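PDB 3WZ2: uncharacterized protein from Pyrococcus furiosus DSM 3638, which is probably a proteasome-assembly chaperone of the PAC2 family, an archaeal homolog of the eukaryotic factors, and may also act as a proteasome activator. Local coordinates for residues B[35-40]-B[82-87]; B[14-19]-B[106-111]. All blocks are in the same frame, centred on the assembly; numbering follows the deposited sequence.

Contact 1 (B[35-40]-B[82-87]); sequences IAANFL and IAIADI
Ala-37 and Ile-82 mark the place where the backbones of helix segment 35-40 and strand 82-85 lie nearest each other, their CA atoms 6.7 Å apart. The axes of the two short segments approach to 8.5 Å with their N-to-C directions 123° apart, a slanting crossing in which the helix runs more against the strand than with it. No hydrogen bond passes directly between the segments, and the close packing is largely apolar. Ala-37 CB rests on Ile-82 CG2 at 3.8 Å. With chi1 at -63°, Ile-82 turns CG2, anti to the backbone N, to Ala-37 and lets CG1 carry CD1 to Leu-40 CB at 3.8 Å. The pairing illustrates how a helix is laid on a sheet in this alpha/beta fold of the PAC2 family. Helix 32-43 packs on strand 80-85, which lies inside the mixed sheet between strands 72-77 and 21-24; Ile-82 and Ile-84 point toward the helix, and Ala-83 and Ala-85 point away. Helix 188-202 also packs on Leu-40, through Val-195 and Leu-198. Farther along the strand Ile-84 crosses the amide of Asn-38, with Ile-84 CD1 3.5 Å from Asn-38 OD1 and Ile-84 CG2 3.9 Å from Asn-38 ND2. Asn-38 starts away from the strand, yet its chi1 of -82° swings the amide back toward it. There ND2 bonds to the carbonyl of His-34, and OD1 accepts from a water at 3.0 Å that also donates to Asp-86 OD1, a leg unusually short and of doubtful length. Replacing Asn-38 with a leucine would probably leave the water without this acceptor and the His-34 carbonyl without its side-chain donor. Asp-86 has a second partner in Arg-73, which forms a salt bridge with its OD2.

Contact 2 (B[14-19]-B[106-111]); sequences LPEVEN and KKVNAE
Glu-18 sends CG anti to its backbone N (chi1 -163°) and then bends at chi2 (69°), a path that lays its carboxylate next to Val-108 O and alongside the amide of Asn-109. The receiving side is a Schellman motif: helix 91-107 ends here, and Asn-109, with positive phi, leaves the helical path, its N bonded back to Lys-106 O at 3.1 Å. The terminus illustrates how a helix end can be covered by a distant loop, here the connection between strands 11-13 and 21-24. Asn-19 N donates to Val-108 O at 3.1 Å and so gives the Val-108 carbonyl a donor from the loop. Glu-18 OE1 and OE2 also lie near this oxygen, and such a carboxylate beside the negative end of a helix would probably be somewhat easier to protonate.

Val-108 is buried between the two segments. Its CG2 lies 3.4 Å from Val-17 O, while Val-108 CG1 lies 3.9 Å from Glu-16 CB, on the aliphatic part of that side chain. Beyond it, Glu-16 extends to cross Lys-107 at about a right angle; its OE2 makes a long salt bridge of 3.7 Å to Lys-107 NZ. Tyr-104, one turn back in the helix, bonds through its hydroxyl to Pro-15 O and adds a further tie to the loop. Farther out, Asn-109 ND2 donates to Glu-18 OE2 at 3.2 Å, on the syn side of the carboxylate but 28° out of its plane, while OE2 lies almost exactly in the amide plane of Asn-109.

Contact 1 joins helix to sheet, contact 2 loop to helix end. Contact 1 lies about 6 Å from the centre of the chain and contact 2 about 18 Å from it; their own centres are 20 Å apart, and their nearest atoms, about 7 Å apart, do not touch. The chain joins them: strand 80-85 of contact 1 is followed by helix 91-107, whose end contact 2 covers, and both segments of contact 1 fall between residues 19 and 106. They are also linked through strand 21-24, which follows loop 14-19 and pairs with strand 80-85, Ala-83 bonding to Ile-23 and Gly-25. Glu-111 bonds to Ala-20 where strands 21-24 and 112-120 come together.

Contact 1 (B[35-40]-B[82-87])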
loop_
_atom_site.group_PDB
_atom_site.type_symbol
_atom_site.label_atom_id
_atom_site.label_comp_id
_atom_site.label_asym_id
_atom_site.label_seq_id
_atom_site.Cartn_x
_atom_site.Cartn_y
_atom_site.Cartn_z
ATOM N N ILE B 35 17.791 -7.666 26.100
ATOM C CA ILE B 35 19.027 -7.890 26.857
ATOM C C ILE B 35 18.951 -9.194 27.654
ATOM O O ILE B 35 19.877 -10.007 27.664
ATOM C CB ILE B 35 19.278 -6.672 27.785
ATOM C CG1 ILE B 35 19.571 -5.442 26.926
ATOM C CG2 ILE B 35 20.441 -6.940 28.699
ATOM C CD1 ILE B 35 19.371 -4.113 27.622
ATOM N N ALA B 36 17.847 -9.397 28.357
ATOM C CA ALA B 36 17.723 -10.585 29.193
ATOM C C ALA B 36 17.870 -11.864 28.362
ATOM O O ALA B 36 18.547 -12.810 28.752
ATOM C CB ALA B 36 16.389 -10.565 29.901
ATOM N N ALA B 37 17.204 -11.909 27.221
ATOM C CA ALA B 37 17.152 -13.149 26.446
ATOM C C ALA B 37 18.470 -13.443 25.782
ATOM O O ALA B 37 18.874 -14.611 25.721
ATOM C CB ALA B 37 16.041 -13.080 25.405
ATOM N N ASN B 38 19.118 -12.406 25.280
ATOM C CA ASN B 38 20.477 -12.545 24.730
ATOM C C ASN B 38 21.481 -12.981 25.772
ATOM O O ASN B 38 22.248 -13.916 25.546
ATOM C CB ASN B 38 20.941 -11.264 24.069
ATOM C CG ASN B 38 20.405 -11.123 22.648
ATOM O OD1 ASN B 38 20.958 -11.706 21.715
ATOM N ND2 ASN B 38 19.293 -10.391 22.484
ATOM N N PHE B 39 21.400 -12.384 26.954
ATOM C CA PHE B 39 22.235 -12.826 28.046
ATOM C C PHE B 39 21.997 -14.285 28.364
ATOM O O PHE B 39 22.932 -15.062 28.476
ATOM C CB PHE B 39 21.985 -11.983 29.277
ATOM C CG PHE B 39 22.900 -12.315 30.409
ATOM C CD1 PHE B 39 24.272 -12.121 30.266
ATOM C CD2 PHE B 39 22.416 -12.800 31.599
ATOM C CE1 PHE B 39 25.124 -12.410 31.283
ATOM C CE2 PHE B 39 23.280 -13.108 32.631
ATOM C CZ PHE B 39 24.641 -12.906 32.469
ATOM N N LEU B 40 20.742 -14.694 28.531
ATOM C CA LEU B 40 20.508 -16.085 28.871
ATOM C C LEU B 40 20.975 -17.059 27.838
ATOM O O LEU B 40 21.399 -18.156 28.185
ATOM C CB LEU B 40 19.046 -16.362 29.128
ATOM C CG LEU B 40 18.532 -15.867 30.465
ATOM C CD1 LEU B 40 17.032 -15.661 30.410
ATOM C CD2 LEU B 40 18.894 -16.870 31.538
ATOM N N ILE B 82 14.815 -20.140 23.426
ATOM C CA ILE B 82 14.797 -18.681 23.555
ATOM C C ILE B 82 14.662 -18.039 22.198
ATOM O O ILE B 82 15.410 -18.378 21.285
ATOM C CB ILE B 82 16.070 -18.185 24.231
ATOM C CG1 ILE B 82 16.101 -18.764 25.641
ATOM C CG2 ILE B 82 16.106 -16.673 24.295
ATOM C CD1 ILE B 82 17.270 -18.323 26.451
ATOM N N ALA B 83 13.713 -17.115 22.065
ATOM C CA ALA B 83 13.446 -16.427 20.815
ATOM C C ALA B 83 13.951 -15.006 20.885
ATOM O O ALA B 83 13.554 -14.255 21.796
ATOM C CB ALA B 83 11.947 -16.426 20.552
ATOM N N ILE B 84 14.732 -14.612 19.879
ATOM C CA ILE B 84 15.416 -13.311 19.837
ATOM C C ILE B 84 15.100 -12.657 18.507
ATOM O O ILE B 84 14.973 -13.337 17.500
ATOM C CB ILE B 84 16.948 -13.548 19.969
ATOM C CG1 ILE B 84 17.246 -13.984 21.465
ATOM C CG2 ILE B 84 17.753 -12.341 19.475
ATOM C CD1 ILE B 84 18.666 -14.349 21.786
ATOM N N ALA B 85 15.002 -11.339 18.498
ATOM C CA ALA B 85 14.936 -10.581 17.274
ATOM C C ALA B 85 15.843 -9.362 17.333
ATOM O O ALA B 85 15.781 -8.598 18.282
ATOM C CB ALA B 85 13.498 -10.136 17.014
ATOM N N ASP B 86 16.607 -9.126 16.276
ATOM C CA ASP B 86 17.445 -7.955 16.192
ATOM C C ASP B 86 16.849 -6.787 15.410
ATOM O O ASP B 86 17.483 -5.753 15.305
ATOM C CB ASP B 86 18.818 -8.352 15.649
ATOM C CG ASP B 86 19.664 -9.103 16.706
ATOM O OD1 ASP B 86 19.593 -8.733 17.889
ATOM O OD2 ASP B 86 20.357 -10.087 16.365
ATOM N N ILE B 87 15.613 -6.917 14.940
ATOM C CA ILE B 87 14.929 -5.833 14.241
ATOM C C ILE B 87 13.546 -5.665 14.877
ATOM O O ILE B 87 13.008 -6.606 15.461
ATOM C CB ILE B 87 14.842 -6.123 12.727
ATOM C CG1 ILE B 87 14.274 -7.501 12.496
ATOM C CG2 ILE B 87 16.243 -6.124 12.135
ATOM C CD1 ILE B 87 13.942 -7.776 11.048
HETATM O O HOH W 1 21.211 -9.843 19.423
#

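Contact 2 (B[14-19]-B[106-111])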
loop_
_atom_site.group_PDB
_atom_site.type_symbol
_atom_site.label_atom_id
_atom_site.label_comp_id
_atom_site.label_asym_id
_atom_site.label_seq_id
_atom_site.Cartn_x
_atom_site.Cartn_y
_atom_site.Cartn_z
ATOM N N LEU B 14 12.141 -24.642 12.736
ATOM C CA LEU B 14 12.337 -24.934 14.130
ATOM C C LEU B 14 11.986 -26.400 14.401
ATOM O O LEU B 14 10.818 -26.772 14.281
ATOM C CB LEU B 14 11.436 -24.016 14.949
ATOM C CG LEU B 14 11.632 -24.089 16.449
ATOM C CD1 LEU B 14 13.057 -23.748 16.827
ATOM C CD2 LEU B 14 10.670 -23.148 17.147
ATOM N N PRO B 15 12.978 -27.226 14.789
ATOM C CA PRO B 15 12.616 -28.604 15.139
ATOM C C PRO B 15 11.732 -28.664 16.376
ATOM O O PRO B 15 11.767 -27.764 17.220
ATOM C CB PRO B 15 13.962 -29.286 15.397
ATOM C CG PRO B 15 14.923 -28.192 15.640
ATOM C CD PRO B 15 14.421 -26.979 14.911
ATOM N N GLU B 16 10.947 -29.718 16.449
ATOM C CA GLU B 16 10.083 -29.997 17.585
ATOM C C GLU B 16 10.890 -30.286 18.827
ATOM O O GLU B 16 11.874 -31.021 18.788
ATOM C CB GLU B 16 9.164 -31.167 17.278
ATOM C CG GLU B 16 8.235 -30.850 16.121
ATOM C CD GLU B 16 7.036 -31.798 15.992
ATOM O OE1 GLU B 16 6.737 -32.596 16.935
ATOM O OE2 GLU B 16 6.393 -31.737 14.925
ATOM N N VAL B 17 10.569 -29.582 19.896
ATOM C CA VAL B 17 11.139 -29.853 21.188
ATOM C C VAL B 17 9.944 -30.171 22.058
ATOM O O VAL B 17 9.165 -29.271 22.384
ATOM C CB VAL B 17 11.933 -28.637 21.721
ATOM C CG1 VAL B 17 12.405 -28.864 23.164
ATOM C CG2 VAL B 17 13.137 -28.352 20.821
ATOM N N GLU B 18 9.764 -31.446 22.416
ATOM C CA GLU B 18 8.557 -31.847 23.165
ATOM C C GLU B 18 8.605 -31.172 24.535
ATOM O O GLU B 18 9.677 -31.106 25.151
ATOM C CB GLU B 18 8.464 -33.379 23.285
ATOM C CG GLU B 18 7.066 -33.902 23.686
ATOM C CD GLU B 18 6.001 -33.723 22.607
ATOM O OE1 GLU B 18 6.320 -33.386 21.443
ATOM O OE2 GLU B 18 4.807 -33.904 22.917
ATOM N N ASN B 19 7.456 -30.656 24.999
ATOM C CA ASN B 19 7.344 -30.040 26.332
ATOM C C ASN B 19 8.272 -28.822 26.569
ATOM O O ASN B 19 8.791 -28.565 27.657
ATOM C CB ASN B 19 7.505 -31.098 27.444
ATOM C CG ASN B 19 6.498 -32.290 27.278
ATOM O OD1 ASN B 19 5.323 -32.137 26.910
ATOM N ND2 ASN B 19 7.001 -33.474 27.501
ATOM N N LYS B 106 1.583 -25.237 20.628
ATOM C CA LYS B 106 0.482 -26.210 20.655
ATOM C C LYS B 106 0.922 -27.604 20.203
ATOM O O LYS B 106 0.694 -28.571 20.876
ATOM C CB LYS B 106 -0.646 -25.764 19.742
ATOM C CG LYS B 106 -1.848 -25.316 20.513
ATOM C CD LYS B 106 -3.173 -25.589 19.851
ATOM C CE LYS B 106 -4.246 -25.889 20.915
ATOM N NZ LYS B 106 -5.515 -26.408 20.346
ATOM N N LYS B 107 1.491 -27.663 19.017
ATOM C CA LYS B 107 1.908 -28.884 18.398
ATOM C C LYS B 107 2.833 -29.703 19.304
ATOM O O LYS B 107 2.715 -30.911 19.343
ATOM C CB LYS B 107 2.633 -28.579 17.095
ATOM C CG LYS B 107 2.715 -29.739 16.123
ATOM C CD LYS B 107 3.981 -29.685 15.272
ATOM C CE LYS B 107 4.160 -28.373 14.510
ATOM N NZ LYS B 107 5.508 -28.316 13.848
ATOM N N VAL B 108 3.785 -29.058 19.983
ATOM C CA VAL B 108 4.764 -29.795 20.757
ATOM C C VAL B 108 4.339 -29.921 22.219
ATOM O O VAL B 108 5.102 -30.400 23.027
ATOM C CB VAL B 108 6.174 -29.161 20.660
ATOM C CG1 VAL B 108 6.595 -29.028 19.207
ATOM C CG2 VAL B 108 6.272 -27.802 21.371
ATOM N N ASN B 109 3.150 -29.426 22.566
ATOM C CA ASN B 109 2.666 -29.422 23.939
ATOM C C ASN B 109 3.622 -28.749 24.898
ATOM O O ASN B 109 3.991 -29.308 25.932
ATOM C CB ASN B 109 2.334 -30.834 24.400
ATOM C CG ASN B 109 1.427 -31.547 23.409
ATOM O OD1 ASN B 109 0.280 -31.158 23.196
ATOM N ND2 ASN B 109 1.945 -32.582 22.788
ATOM N N ALA B 110 3.956 -27.507 24.571
ATOM C CA ALA B 110 4.844 -26.702 25.384
ATOM C C ALA B 110 4.369 -26.682 26.814
ATOM O O ALA B 110 3.190 -26.590 27.084
ATOM C CB ALA B 110 4.922 -25.278 24.837
ATOM N N GLU B 111 5.308 -26.777 27.736
ATOM C CA GLU B 111 5.007 -26.718 29.160
ATOM C C GLU B 111 4.769 -25.279 29.653
ATOM O O GLU B 111 3.901 -25.034 30.472
ATOM C CB GLU B 111 6.186 -27.350 29.895
ATOM C CG GLU B 111 6.009 -27.557 31.380
ATOM C CD GLU B 111 7.326 -27.970 32.047
ATOM O OE1 GLU B 111 8.036 -28.835 31.462
ATOM O OE2 GLU B 111 7.641 -27.424 33.141
#